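Local coordinates for phosphate-specific transport system accessory protein PhoU homolog (Pseudomonas aeruginosa, PDB 4Q25), which probably regulates phosphate uptake as a homodimeric, helical accessory protein of the Pst transport system and negative regulator of the Pho regulon, at residues A[158-163]-A[207-212]; A[101-106]-A[202-207]; A[135-140]-A[164-169]; A[151-156]-A[214-219]. All coordinates share one frame; numbering follows the deposited sequence.

Overall arrangement
Helix 188-220 runs through contacts 1, 2 and 4. Contact 1 pairs it with the N-terminal part of helix 153-183, and contact 4 closes that pairing with its centre about 10 Å from the centre of contact 1. Contact 3 joins helix 153-183 to helix 127-149, centred about 9 Å from contact 1, where Y162 reaches Q136. Contact 2 joins helix 188-220 to helix 84-120 of the other PhoU domain; its centre lies about 4 Å from the chain's centre. Contacts 1, 2 and 3 converge on the acidic side chains D163, D167, E202 and D206, with D163 OD2 2.9 Å from D206 OD1; contact 4, centred about 19 Å from contacts 2 and 3, is remote from this cluster.

Contact 1 of 4, residues A[158-163]-A[207-212]; sequences SVAQYD and HARNIA
D163 sets one carboxylate oxygen over a face of the R209 guanidinium, forming a salt bridge whose shortest distance is 3.1 Å, from OD2 to NH2. The same OD2 stands 3.3 Å from R209 CZ, evidence that it sits above the flat group and not at its rim, and the two planes are nearly perpendicular at 82°. The route of the arginine explains this. Its CG is anti to the backbone N (chi1 179°), which lays the start of the chain against the other helix, and bends at chi2 and chi3 then carry the guanidinium across the carboxylate. On the way, R209 CG passes 3.6 Å from A160 CA, a closeness that the small alanine permits. The edge of the guanidinium is used separately: NH1 donates to N210 OD1 at 2.8 Å, with the acceptor lying in the guanidinium plane, so the group is held through face and edge together. D206 adds a long, weak ion pair to NH2; its carboxylate lies close to that of D163, and R209, beside both, probably offsets the like charges. One turn away, V159 CG1 meets A212 CB at 3.9 Å. M140 and V141 of helix 127-149 cover A208, burying this apolar side.

The segment axes approach to 8.2 Å at a signed crossing angle of -149°, and the A160 and R209 CA atoms to 4.5 Å. Such an alanine-lined, closely spaced antiparallel pair fits the helical bundle of the PhoU fold. The nearby D163 and D206 belong to acidic E(D)XXXD-type sequences, which bind metal in some PhoU relatives.

Contact 2 of 4, residues A[101-106]-A[202-207]; sequences ERIGDE and ERIGDH
I103 and I204 mark the closest backbone approach, their CA atoms 5.1 Å apart, where segments 101-106 and 202-207 run almost exactly antiparallel (169°) with axes 9.1 Å apart. Both segments carry the sequence ERIGD, and the side chains meet in near-symmetric fashion. The isoleucines cross at about a right angle and touch through equivalent branches, CG2 to CG2 of I103 and I204, at 3.8 Å. In each, CG1 is anti to the carbonyl carbon (chi1 -71° in both), which directs it to the residue following the opposite ERIGD: I103 CG1 reaches H207 CB at 3.6 Å, and I204 CG1 reaches E106 CB, also at 3.6 Å.

The outer pairs differ in kind. R102 CB lies over a face of the H207 imidazole, 3.7 Å from its centroid and 22° off the normal, a CH-pi contact offset toward the rim. Its counterpart R203 CB merely packs beside the E106 carboxylate carbon. Beyond CB both arginines turn back to their own helices: R102 NE bonds to E101 OE1 at 2.8 Å, while R203 makes a weaker bridge to D206. D99 holds H207 ND1, S200 holds E106 OE2, and N210 of the second subunit packs on R102.

Matching ERIGD segments packed antiparallel about a local pseudo-twofold are consistent with a PhoU fold built from two related helical domains, here joined face to face.

Contact 3 of 4, residues A[135-140]-A[164-169]; sequences SQVQKM and KTVDRE
The Q136 amide and the E169 carboxylate approach from opposite directions with their planes 28° apart, so the groups are nearly coplanar and neither stacks on the other. The meeting is through Q136 NE2 and E169 OE1, a hydrogen bond with an N-H...O angle of 161° but a modelled length of only 2.4 Å, which makes its exact geometry doubtful. The remaining oxygens, Q136 OE1 and E169 OE2, are 3.1 Å apart; both are acceptors, and each has a separate partner, Y162 OH for the amide and H132 NE2 for the carboxylate.

V166 fills the apolar side of the contact and has the largest area buried by it, 64 Å². Its CG1 is anti to the backbone N (chi1 157°) and meets V137 CG2 at 4.0 Å, the two valines crossing at about a right angle. The other branch, CG2, lies 4.0 Å from M140 SD and 4.1 Å from Q136 NE2, bridging the thioether and the polar pair.

The axes stay 10.9 Å apart, and the nearest CA atoms, V137 and V166, are separated by 7.6 Å, so side chains span the gap. Helix 188-220 closes the inner side, with I204 against V137 and A208 against M140, while helix 15-45 lies along Q138; helices 127-149, 153-183 and 188-220 thus pack as three neighbours of one all-helical bundle.

Contact 4 of 4, residues A[151-156]-A[214-219]; sequences FDADLA and LVIYLV
F151, V219 and A153, the three residues with most surface buried here, meet where a short turn leads into helix 153-183 at one end of the PhoU helical bundle. F151 takes a left-handed backbone conformation (phi 49°) in the turn after helix 127-149, and contributes at two levels. Its CB packs on V219 CG2 at 3.8 Å, and its carbonyl O comes still nearer to the same methyl, 3.3 Å from CG2. The ring is met at its edge, near its plane, where L218 CD2 lies 4.1 Å from F151 CD1; the two side chains are therefore not stacked.

V219 has CG1 anti to its backbone N (chi1 170°), leaving CG2 beside that N, where it takes the F151 contact. V219 CB lies 3.9 Å from A153 CB, at the start of the helix. With only a methyl group, A153 lets the backbones close up: its CA is 5.0 Å from that of I216. One turn later A156 CB touches both V215 CG1 and I216 CG1, 4.2 Å from each, while A147 and F148 of helix 127-149 back the alanine and V215.

Y217, on the far side of helix 188-220, packs on V74 of the second subunit. D152 caps the start of helix 153-183 as its N-cap: its OD2 pairs with R150, and its OD1 accepts a nearly straight bond (170°) from L155 N at 3.0 Å, approached from above the carboxylate plane.

Contact 1 of 4, residues A[158-163]-A[207-212]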
loop_
_atom_site.group_PDB
_atom_site.type_symbol
_atom_site.label_atom_id
_atom_site.label_comp_id
_atom_site.label_asym_id
_atom_site.label_seq_id
_atom_site.Cartn_x
_atom_site.Cartn_y
_atom_site.Cartn_z
ATOM N N SER A 158 -2.383 -19.937 9.599
ATOM C CA SER A 158 -1.911 -19.452 10.896
ATOM C C SER A 158 -1.202 -18.087 10.760
ATOM O O SER A 158 -1.387 -17.198 11.594
ATOM C CB SER A 158 -0.989 -20.469 11.527
ATOM O OG SER A 158 -0.097 -20.932 10.544
ATOM N N VAL A 159 -0.417 -17.932 9.694
ATOM C CA VAL A 159 0.122 -16.627 9.307
ATOM C C VAL A 159 -0.979 -15.581 9.310
ATOM O O VAL A 159 -0.942 -14.584 10.074
ATOM C CB VAL A 159 0.783 -16.670 7.933
ATOM C CG1 VAL A 159 1.113 -15.265 7.451
ATOM C CG2 VAL A 159 2.044 -17.519 7.985
ATOM N N ALA A 160 -1.982 -15.814 8.484
ATOM C CA ALA A 160 -3.108 -14.887 8.398
ATOM C C ALA A 160 -3.736 -14.606 9.756
ATOM O O ALA A 160 -4.130 -13.472 10.051
ATOM C CB ALA A 160 -4.157 -15.427 7.432
ATOM N N GLN A 161 -3.831 -15.633 10.591
ATOM C CA GLN A 161 -4.396 -15.472 11.927
ATOM C C GLN A 161 -3.475 -14.695 12.844
ATOM O O GLN A 161 -3.938 -13.971 13.717
ATOM C CB GLN A 161 -4.665 -16.837 12.564
ATOM C CG GLN A 161 -5.883 -17.567 12.019
ATOM C CD GLN A 161 -5.890 -19.040 12.417
ATOM O OE1 GLN A 161 -4.871 -19.583 12.862
ATOM N NE2 GLN A 161 -7.040 -19.702 12.243
ATOM N N TYR A 162 -2.168 -14.856 12.672
ATOM C CA TYR A 162 -1.223 -14.166 13.543
ATOM C C TYR A 162 -1.189 -12.654 13.310
ATOM O O TYR A 162 -0.656 -11.924 14.142
ATOM C CB TYR A 162 0.180 -14.718 13.379
ATOM C CG TYR A 162 1.057 -14.453 14.585
ATOM C CD1 TYR A 162 0.885 -15.183 15.767
ATOM C CD2 TYR A 162 2.059 -13.482 14.550
ATOM C CE1 TYR A 162 1.673 -14.944 16.877
ATOM C CE2 TYR A 162 2.859 -13.245 15.655
ATOM C CZ TYR A 162 2.667 -13.981 16.814
ATOM O OH TYR A 162 3.471 -13.760 17.909
ATOM N N ASP A 163 -1.748 -12.204 12.182
ATOM C CA ASP A 163 -1.776 -10.800 11.847
ATOM C C ASP A 163 -2.624 -10.050 12.826
ATOM O O ASP A 163 -2.359 -8.897 13.099
ATOM C CB ASP A 163 -2.305 -10.561 10.430
ATOM C CG ASP A 163 -2.018 -9.149 9.940
ATOM O OD1 ASP A 163 -0.934 -8.645 10.241
ATOM O OD2 ASP A 163 -2.853 -8.545 9.252
ATOM N N HIS A 207 0.697 -7.415 4.529
ATOM C CA HIS A 207 1.009 -7.995 3.217
ATOM C C HIS A 207 1.434 -9.484 3.252
ATOM O O HIS A 207 1.181 -10.243 2.319
ATOM C CB HIS A 207 2.068 -7.168 2.492
ATOM C CG HIS A 207 1.579 -5.828 2.045
ATOM N ND1 HIS A 207 0.772 -5.667 0.945
ATOM C CD2 HIS A 207 1.817 -4.585 2.528
ATOM C CE1 HIS A 207 0.514 -4.382 0.788
ATOM N NE2 HIS A 207 1.119 -3.711 1.752
ATOM N N ALA A 208 2.113 -9.892 4.301
ATOM C CA ALA A 208 2.400 -11.302 4.491
ATOM C C ALA A 208 1.099 -12.086 4.599
ATOM O O ALA A 208 0.976 -13.155 4.037
ATOM C CB ALA A 208 3.221 -11.515 5.751
ATOM N N ARG A 209 0.146 -11.532 5.330
ATOM C CA ARG A 209 -1.181 -12.093 5.489
ATOM C C ARG A 209 -1.883 -12.207 4.163
ATOM O O ARG A 209 -2.451 -13.246 3.878
ATOM C CB ARG A 209 -2.010 -11.248 6.453
ATOM C CG ARG A 209 -3.430 -11.712 6.684
ATOM C CD ARG A 209 -4.441 -10.786 6.033
ATOM N NE ARG A 209 -4.766 -9.650 6.887
ATOM C CZ ARG A 209 -4.735 -8.369 6.510
ATOM N NH1 ARG A 209 -4.395 -8.022 5.267
ATOM N NH2 ARG A 209 -5.050 -7.419 7.393
ATOM N N ASN A 210 -1.840 -11.149 3.352
ATOM C CA ASN A 210 -2.427 -11.215 1.998
ATOM C C ASN A 210 -1.820 -12.335 1.155
ATOM O O ASN A 210 -2.551 -13.052 0.478
ATOM C CB ASN A 210 -2.286 -9.911 1.228
ATOM C CG ASN A 210 -2.978 -8.746 1.904
ATOM O OD1 ASN A 210 -3.894 -8.919 2.696
ATOM N ND2 ASN A 210 -2.545 -7.545 1.577
ATOM N N ILE A 211 -0.499 -12.479 1.188
ATOM C CA ILE A 211 0.151 -13.526 0.403
ATOM C C ILE A 211 -0.239 -14.910 0.906
ATOM O O ILE A 211 -0.278 -15.862 0.131
ATOM C CB ILE A 211 1.666 -13.412 0.444
ATOM C CG1 ILE A 211 2.108 -12.137 -0.262
ATOM C CG2 ILE A 211 2.311 -14.626 -0.200
ATOM C CD1 ILE A 211 3.536 -11.755 0.057
ATOM N N ALA A 212 -0.512 -15.009 2.206
ATOM C CA ALA A 212 -0.967 -16.257 2.805
ATOM C C ALA A 212 -2.358 -16.615 2.283
ATOM O O ALA A 212 -2.623 -17.763 1.924
ATOM C CB ALA A 212 -0.966 -16.160 4.329
#

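Contact 2 of 4, residues A[101-106]-A[202-207]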
loop_
_atom_site.group_PDB
_atom_site.type_symbol
_atom_site.label_atom_id
_atom_site.label_comp_id
_atom_site.label_asym_id
_atom_site.label_seq_id
_atom_site.Cartn_x
_atom_site.Cartn_y
_atom_site.Cartn_z
ATOM N N GLU A 101 6.528 -6.298 -3.352
ATOM C CA GLU A 101 7.000 -4.984 -3.654
ATOM C C GLU A 101 6.635 -4.005 -2.525
ATOM O O GLU A 101 7.448 -3.216 -2.086
ATOM C CB GLU A 101 6.439 -4.514 -4.986
ATOM C CG GLU A 101 7.221 -3.359 -5.598
ATOM C CD GLU A 101 6.753 -2.001 -5.098
ATOM O OE1 GLU A 101 5.613 -1.894 -4.569
ATOM O OE2 GLU A 101 7.536 -1.027 -5.239
ATOM N N ARG A 102 5.396 -4.054 -2.061
ATOM C CA ARG A 102 4.964 -3.166 -0.988
ATOM C C ARG A 102 5.700 -3.464 0.321
ATOM O O ARG A 102 5.962 -2.563 1.082
ATOM C CB ARG A 102 3.466 -3.250 -0.763
ATOM C CG ARG A 102 2.610 -2.774 -1.916
ATOM C CD ARG A 102 2.731 -1.290 -2.167
ATOM N NE ARG A 102 3.184 -1.046 -3.551
ATOM C CZ ARG A 102 2.380 -0.907 -4.606
ATOM N NH1 ARG A 102 1.078 -0.969 -4.463
ATOM N NH2 ARG A 102 2.886 -0.717 -5.815
ATOM N N ILE A 103 6.050 -4.722 0.567
ATOM C CA ILE A 103 6.867 -5.059 1.725
ATOM C C ILE A 103 8.255 -4.407 1.621
ATOM O O ILE A 103 8.764 -3.879 2.610
ATOM C CB ILE A 103 6.986 -6.570 1.895
ATOM C CG1 ILE A 103 5.664 -7.139 2.355
ATOM C CG2 ILE A 103 8.063 -6.948 2.885
ATOM C CD1 ILE A 103 5.577 -8.662 2.245
ATOM N N GLY A 104 8.861 -4.477 0.435
ATOM C CA GLY A 104 10.166 -3.874 0.166
ATOM C C GLY A 104 10.134 -2.359 0.290
ATOM O O GLY A 104 11.060 -1.738 0.848
ATOM N N ASP A 105 9.066 -1.746 -0.203
ATOM C CA ASP A 105 8.913 -0.324 -0.034
ATOM C C ASP A 105 8.760 0.089 1.451
ATOM O O ASP A 105 9.337 1.076 1.868
ATOM C CB ASP A 105 7.730 0.207 -0.839
ATOM C CG ASP A 105 7.649 1.723 -0.791
ATOM O OD1 ASP A 105 8.643 2.426 -1.150
ATOM O OD2 ASP A 105 6.592 2.210 -0.360
ATOM N N GLU A 106 7.990 -0.670 2.235
ATOM C CA GLU A 106 7.850 -0.367 3.644
ATOM C C GLU A 106 9.190 -0.554 4.373
ATOM O O GLU A 106 9.502 0.207 5.251
ATOM C CB GLU A 106 6.773 -1.236 4.303
ATOM C CG GLU A 106 5.355 -0.991 3.805
ATOM C CD GLU A 106 4.830 0.405 4.103
ATOM O OE1 GLU A 106 3.846 0.808 3.438
ATOM O OE2 GLU A 106 5.376 1.112 4.986
ATOM N N GLU A 202 3.759 -3.067 10.659
ATOM C CA GLU A 202 2.411 -3.583 10.674
ATOM C C GLU A 202 1.909 -3.853 9.260
ATOM O O GLU A 202 1.263 -4.862 9.013
ATOM C CB GLU A 202 1.463 -2.612 11.366
ATOM C CG GLU A 202 0.066 -3.169 11.471
ATOM C CD GLU A 202 -0.942 -2.227 12.090
ATOM O OE1 GLU A 202 -1.940 -2.730 12.641
ATOM O OE2 GLU A 202 -0.761 -0.999 12.010
ATOM N N ARG A 203 2.208 -2.944 8.338
ATOM C CA ARG A 203 1.838 -3.130 6.959
ATOM C C ARG A 203 2.583 -4.298 6.341
ATOM O O ARG A 203 2.042 -5.051 5.549
ATOM C CB ARG A 203 2.126 -1.878 6.164
ATOM C CG ARG A 203 1.222 -0.689 6.470
ATOM C CD ARG A 203 0.207 -0.505 5.374
ATOM N NE ARG A 203 -0.860 -1.504 5.407
ATOM C CZ ARG A 203 -1.538 -1.942 4.342
ATOM N NH1 ARG A 203 -1.260 -1.519 3.091
ATOM N NH2 ARG A 203 -2.489 -2.852 4.530
ATOM N N ILE A 204 3.846 -4.453 6.683
ATOM C CA ILE A 204 4.564 -5.626 6.204
ATOM C C ILE A 204 3.839 -6.938 6.621
ATOM O O ILE A 204 3.727 -7.861 5.836
ATOM C CB ILE A 204 6.008 -5.578 6.658
ATOM C CG1 ILE A 204 6.721 -4.469 5.880
ATOM C CG2 ILE A 204 6.710 -6.915 6.435
ATOM C CD1 ILE A 204 8.105 -4.161 6.395
ATOM N N GLY A 205 3.321 -6.971 7.837
ATOM C CA GLY A 205 2.551 -8.098 8.310
ATOM C C GLY A 205 1.210 -8.225 7.622
ATOM O O GLY A 205 0.777 -9.332 7.353
ATOM N N ASP A 206 0.539 -7.102 7.362
ATOM C CA ASP A 206 -0.686 -7.131 6.553
ATOM C C ASP A 206 -0.421 -7.756 5.183
ATOM O O ASP A 206 -1.203 -8.575 4.744
ATOM C CB ASP A 206 -1.282 -5.743 6.383
ATOM C CG ASP A 206 -1.779 -5.160 7.668
ATOM O OD1 ASP A 206 -1.777 -5.857 8.719
ATOM O OD2 ASP A 206 -2.131 -3.967 7.622
ATOM N N HIS A 207 0.697 -7.415 4.529
ATOM C CA HIS A 207 1.009 -7.995 3.217
ATOM C C HIS A 207 1.434 -9.484 3.252
ATOM O O HIS A 207 1.181 -10.243 2.319
ATOM C CB HIS A 207 2.068 -7.168 2.492
ATOM C CG HIS A 207 1.579 -5.828 2.045
ATOM N ND1 HIS A 207 0.772 -5.667 0.945
ATOM C CD2 HIS A 207 1.817 -4.585 2.528
ATOM C CE1 HIS A 207 0.514 -4.382 0.788
ATOM N NE2 HIS A 207 1.119 -3.711 1.752
#

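Contact 3 of 4, residues A[135-140]-A[164-169]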
loop_
_atom_site.group_PDB
_atom_site.type_symbol
_atom_site.label_atom_id
_atom_site.label_comp_id
_atom_site.label_asym_id
_atom_site.label_seq_id
_atom_site.Cartn_x
_atom_site.Cartn_y
_atom_site.Cartn_z
ATOM N N SER A 135 10.441 -8.654 14.207
ATOM C CA SER A 135 10.918 -10.028 14.087
ATOM C C SER A 135 9.740 -10.946 13.798
ATOM O O SER A 135 9.866 -11.920 13.076
ATOM C CB SER A 135 11.671 -10.482 15.334
ATOM O OG SER A 135 10.828 -10.375 16.445
ATOM N N GLN A 136 8.594 -10.604 14.352
ATOM C CA GLN A 136 7.382 -11.354 14.101
ATOM C C GLN A 136 6.932 -11.244 12.652
ATOM O O GLN A 136 6.662 -12.231 11.982
ATOM C CB GLN A 136 6.289 -10.840 14.992
ATOM C CG GLN A 136 6.407 -11.320 16.435
ATOM C CD GLN A 136 5.419 -10.623 17.340
ATOM O OE1 GLN A 136 4.812 -11.248 18.188
ATOM N NE2 GLN A 136 5.236 -9.334 17.148
ATOM N N VAL A 137 6.886 -10.018 12.175
ATOM C CA VAL A 137 6.400 -9.711 10.840
ATOM C C VAL A 137 7.371 -10.249 9.768
ATOM O O VAL A 137 6.965 -10.659 8.695
ATOM C CB VAL A 137 6.202 -8.192 10.800
ATOM C CG1 VAL A 137 5.810 -7.690 9.429
ATOM C CG2 VAL A 137 5.384 -7.690 11.990
ATOM N N GLN A 138 8.654 -10.272 10.078
ATOM C CA GLN A 138 9.624 -10.917 9.221
ATOM C C GLN A 138 9.344 -12.416 9.182
ATOM O O GLN A 138 9.470 -13.026 8.119
ATOM C CB GLN A 138 11.037 -10.668 9.717
ATOM C CG GLN A 138 12.158 -11.271 8.845
ATOM C CD GLN A 138 13.535 -10.927 9.393
ATOM O OE1 GLN A 138 13.760 -9.811 9.851
ATOM N NE2 GLN A 138 14.459 -11.890 9.387
ATOM N N LYS A 139 8.974 -12.999 10.330
ATOM C CA LYS A 139 8.613 -14.414 10.390
ATOM C C LYS A 139 7.383 -14.700 9.540
ATOM O O LYS A 139 7.395 -15.588 8.727
ATOM C CB LYS A 139 8.392 -14.938 11.819
ATOM C CG LYS A 139 8.537 -16.472 11.874
ATOM C CD LYS A 139 8.266 -17.083 13.246
ATOM C CE LYS A 139 8.719 -18.557 13.320
ATOM N NZ LYS A 139 9.141 -19.001 14.695
ATOM N N MET A 140 6.342 -13.923 9.730
ATOM C CA MET A 140 5.161 -13.971 8.860
ATOM C C MET A 140 5.510 -13.973 7.371
ATOM O O MET A 140 4.886 -14.697 6.603
ATOM C CB MET A 140 4.233 -12.806 9.148
ATOM C CG MET A 140 3.559 -12.901 10.503
ATOM S SD MET A 140 2.514 -11.500 10.868
ATOM C CE MET A 140 1.213 -11.705 9.673
ATOM N N LYS A 164 -3.639 -10.715 13.365
ATOM C CA LYS A 164 -4.486 -10.112 14.390
ATOM C C LYS A 164 -3.658 -9.694 15.589
ATOM O O LYS A 164 -3.842 -8.600 16.140
ATOM C CB LYS A 164 -5.583 -11.083 14.847
ATOM C CG LYS A 164 -6.833 -11.009 13.992
ATOM C CD LYS A 164 -7.632 -9.751 14.327
ATOM C CE LYS A 164 -8.906 -9.606 13.499
ATOM N NZ LYS A 164 -9.840 -10.754 13.671
ATOM N N THR A 165 -2.740 -10.562 15.998
ATOM C CA THR A 165 -2.018 -10.297 17.233
ATOM C C THR A 165 -0.977 -9.212 16.960
ATOM O O THR A 165 -0.683 -8.414 17.827
ATOM C CB THR A 165 -1.420 -11.544 17.907
ATOM O OG1 THR A 165 -0.518 -12.187 17.014
ATOM C CG2 THR A 165 -2.488 -12.520 18.357
ATOM N N VAL A 166 -0.479 -9.134 15.728
ATOM C CA VAL A 166 0.473 -8.101 15.380
ATOM C C VAL A 166 -0.214 -6.735 15.380
ATOM O O VAL A 166 0.288 -5.797 16.004
ATOM C CB VAL A 166 1.185 -8.391 14.051
ATOM C CG1 VAL A 166 1.714 -7.115 13.452
ATOM C CG2 VAL A 166 2.323 -9.370 14.251
ATOM N N ASP A 167 -1.361 -6.614 14.711
ATOM C CA ASP A 167 -2.089 -5.337 14.712
ATOM C C ASP A 167 -2.446 -4.926 16.146
ATOM O O ASP A 167 -2.474 -3.742 16.476
ATOM C CB ASP A 167 -3.345 -5.392 13.829
ATOM C CG ASP A 167 -3.036 -5.738 12.353
ATOM O OD1 ASP A 167 -1.889 -5.547 11.887
ATOM O OD2 ASP A 167 -3.945 -6.220 11.633
ATOM N N ARG A 168 -2.698 -5.919 16.991
ATOM C CA ARG A 168 -3.014 -5.686 18.391
ATOM C C ARG A 168 -1.808 -5.109 19.137
ATOM O O ARG A 168 -1.927 -4.122 19.868
ATOM C CB ARG A 168 -3.454 -6.993 19.067
ATOM C CG ARG A 168 -4.248 -6.766 20.329
ATOM C CD ARG A 168 -4.292 -7.995 21.237
ATOM N NE ARG A 168 -4.704 -7.612 22.593
ATOM C CZ ARG A 168 -4.932 -8.465 23.590
ATOM N NH1 ARG A 168 -4.793 -9.770 23.410
ATOM N NH2 ARG A 168 -5.297 -8.001 24.779
ATOM N N GLU A 169 -0.654 -5.735 18.965
ATOM C CA GLU A 169 0.599 -5.212 19.498
ATOM C C GLU A 169 0.921 -3.779 19.019
ATOM O O GLU A 169 1.428 -2.949 19.778
ATOM C CB GLU A 169 1.739 -6.120 19.070
ATOM C CG GLU A 169 1.741 -7.476 19.738
ATOM C CD GLU A 169 2.850 -8.333 19.240
ATOM O OE1 GLU A 169 3.367 -8.097 18.111
ATOM O OE2 GLU A 169 3.228 -9.246 19.983
#

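Contact 4 of 4, residues A[151-156]-A[214-219]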
loop_
_atom_site.group_PDB
_atom_site.type_symbol
_atom_site.label_atom_id
_atom_site.label_comp_id
_atom_site.label_asym_id
_atom_site.label_seq_id
_atom_site.Cartn_x
_atom_site.Cartn_y
_atom_site.Cartn_z
ATOM N N PHE A 151 2.657 -25.297 -1.027
ATOM C CA PHE A 151 1.216 -25.411 -1.194
ATOM C C PHE A 151 0.568 -25.789 0.128
ATOM O O PHE A 151 -0.380 -26.582 0.158
ATOM C CB PHE A 151 0.880 -26.480 -2.254
ATOM C CG PHE A 151 1.696 -26.370 -3.504
ATOM C CD1 PHE A 151 1.307 -25.523 -4.534
ATOM C CD2 PHE A 151 2.862 -27.100 -3.645
ATOM C CE1 PHE A 151 2.067 -25.410 -5.680
ATOM C CE2 PHE A 151 3.627 -26.994 -4.791
ATOM C CZ PHE A 151 3.230 -26.143 -5.809
ATOM N N ASP A 152 1.089 -25.226 1.216
ATOM C CA ASP A 152 0.684 -25.599 2.560
ATOM C C ASP A 152 -0.291 -24.568 3.124
ATOM O O ASP A 152 0.108 -23.591 3.781
ATOM C CB ASP A 152 1.951 -25.728 3.408
ATOM C CG ASP A 152 1.679 -26.181 4.821
ATOM O OD1 ASP A 152 0.539 -25.980 5.323
ATOM O OD2 ASP A 152 2.647 -26.714 5.431
ATOM N N ALA A 153 -1.576 -24.783 2.875
ATOM C CA ALA A 153 -2.590 -23.846 3.320
ATOM C C ALA A 153 -2.884 -23.919 4.813
ATOM O O ALA A 153 -3.663 -23.112 5.323
ATOM C CB ALA A 153 -3.876 -24.018 2.525
ATOM N N ASP A 154 -2.261 -24.863 5.515
ATOM C CA ASP A 154 -2.376 -24.935 6.983
ATOM C C ASP A 154 -1.496 -23.847 7.587
ATOM O O ASP A 154 -1.969 -23.030 8.347
ATOM C CB ASP A 154 -1.931 -26.311 7.532
ATOM C CG ASP A 154 -2.421 -27.483 6.682
ATOM O OD1 ASP A 154 -3.565 -27.410 6.174
ATOM O OD2 ASP A 154 -1.651 -28.462 6.524
ATOM N N LEU A 155 -0.208 -23.862 7.246
ATOM C CA LEU A 155 0.730 -22.843 7.676
ATOM C C LEU A 155 0.190 -21.455 7.327
ATOM O O LEU A 155 0.123 -20.559 8.175
ATOM C CB LEU A 155 2.075 -23.047 6.988
ATOM C CG LEU A 155 3.158 -22.064 7.408
ATOM C CD1 LEU A 155 3.226 -21.946 8.931
ATOM C CD2 LEU A 155 4.512 -22.484 6.844
ATOM N N ALA A 156 -0.245 -21.326 6.079
ATOM C CA ALA A 156 -0.759 -20.085 5.544
ATOM C C ALA A 156 -1.850 -19.541 6.404
ATOM O O ALA A 156 -1.908 -18.316 6.647
ATOM C CB ALA A 156 -1.279 -20.287 4.132
ATOM N N LEU A 214 -3.641 -15.734 -0.459
ATOM C CA LEU A 214 -3.522 -16.133 -1.854
ATOM C C LEU A 214 -3.135 -17.604 -1.955
ATOM O O LEU A 214 -3.547 -18.292 -2.888
ATOM C CB LEU A 214 -2.503 -15.266 -2.593
ATOM C CG LEU A 214 -2.924 -13.811 -2.801
ATOM C CD1 LEU A 214 -1.755 -12.931 -3.208
ATOM C CD2 LEU A 214 -4.008 -13.704 -3.847
ATOM N N VAL A 215 -2.335 -18.074 -1.003
ATOM C CA VAL A 215 -1.916 -19.478 -0.965
ATOM C C VAL A 215 -3.106 -20.371 -0.600
ATOM O O VAL A 215 -3.214 -21.501 -1.061
ATOM C CB VAL A 215 -0.734 -19.704 0.009
ATOM C CG1 VAL A 215 -0.393 -21.191 0.136
ATOM C CG2 VAL A 215 0.502 -18.946 -0.478
ATOM N N ILE A 216 -3.999 -19.840 0.214
ATOM C CA ILE A 216 -5.210 -20.551 0.572
ATOM C C ILE A 216 -6.059 -20.736 -0.684
ATOM O O ILE A 216 -6.442 -21.861 -1.036
ATOM C CB ILE A 216 -5.984 -19.783 1.660
ATOM C CG1 ILE A 216 -5.297 -19.995 3.014
ATOM C CG2 ILE A 216 -7.424 -20.245 1.728
ATOM C CD1 ILE A 216 -5.775 -19.071 4.109
ATOM N N TYR A 217 -6.340 -19.619 -1.349
ATOM C CA TYR A 217 -7.105 -19.603 -2.591
ATOM C C TYR A 217 -6.486 -20.546 -3.605
ATOM O O TYR A 217 -7.182 -21.328 -4.219
ATOM C CB TYR A 217 -7.213 -18.158 -3.133
ATOM C CG TYR A 217 -7.402 -18.029 -4.621
ATOM C CD1 TYR A 217 -8.675 -18.040 -5.192
ATOM C CD2 TYR A 217 -6.304 -17.888 -5.466
ATOM C CE1 TYR A 217 -8.843 -17.917 -6.563
ATOM C CE2 TYR A 217 -6.461 -17.765 -6.836
ATOM C CZ TYR A 217 -7.726 -17.777 -7.379
ATOM O OH TYR A 217 -7.864 -17.665 -8.742
ATOM N N LEU A 218 -5.176 -20.476 -3.752
ATOM C CA LEU A 218 -4.432 -21.381 -4.611
ATOM C C LEU A 218 -4.728 -22.845 -4.276
ATOM O O LEU A 218 -5.030 -23.643 -5.178
ATOM C CB LEU A 218 -2.934 -21.112 -4.466
ATOM C CG LEU A 218 -1.899 -21.687 -5.432
ATOM C CD1 LEU A 218 -0.508 -21.277 -4.973
ATOM C CD2 LEU A 218 -1.949 -23.202 -5.548
ATOM N N VAL A 219 -4.643 -23.199 -2.991
ATOM C CA VAL A 219 -4.723 -24.601 -2.587
ATOM C C VAL A 219 -6.176 -25.060 -2.474
ATOM O O VAL A 219 -6.591 -25.927 -3.223
ATOM C CB VAL A 219 -3.920 -24.876 -1.294
ATOM C CG1 VAL A 219 -4.207 -26.268 -0.741
ATOM C CG2 VAL A 219 -2.426 -24.731 -1.565
#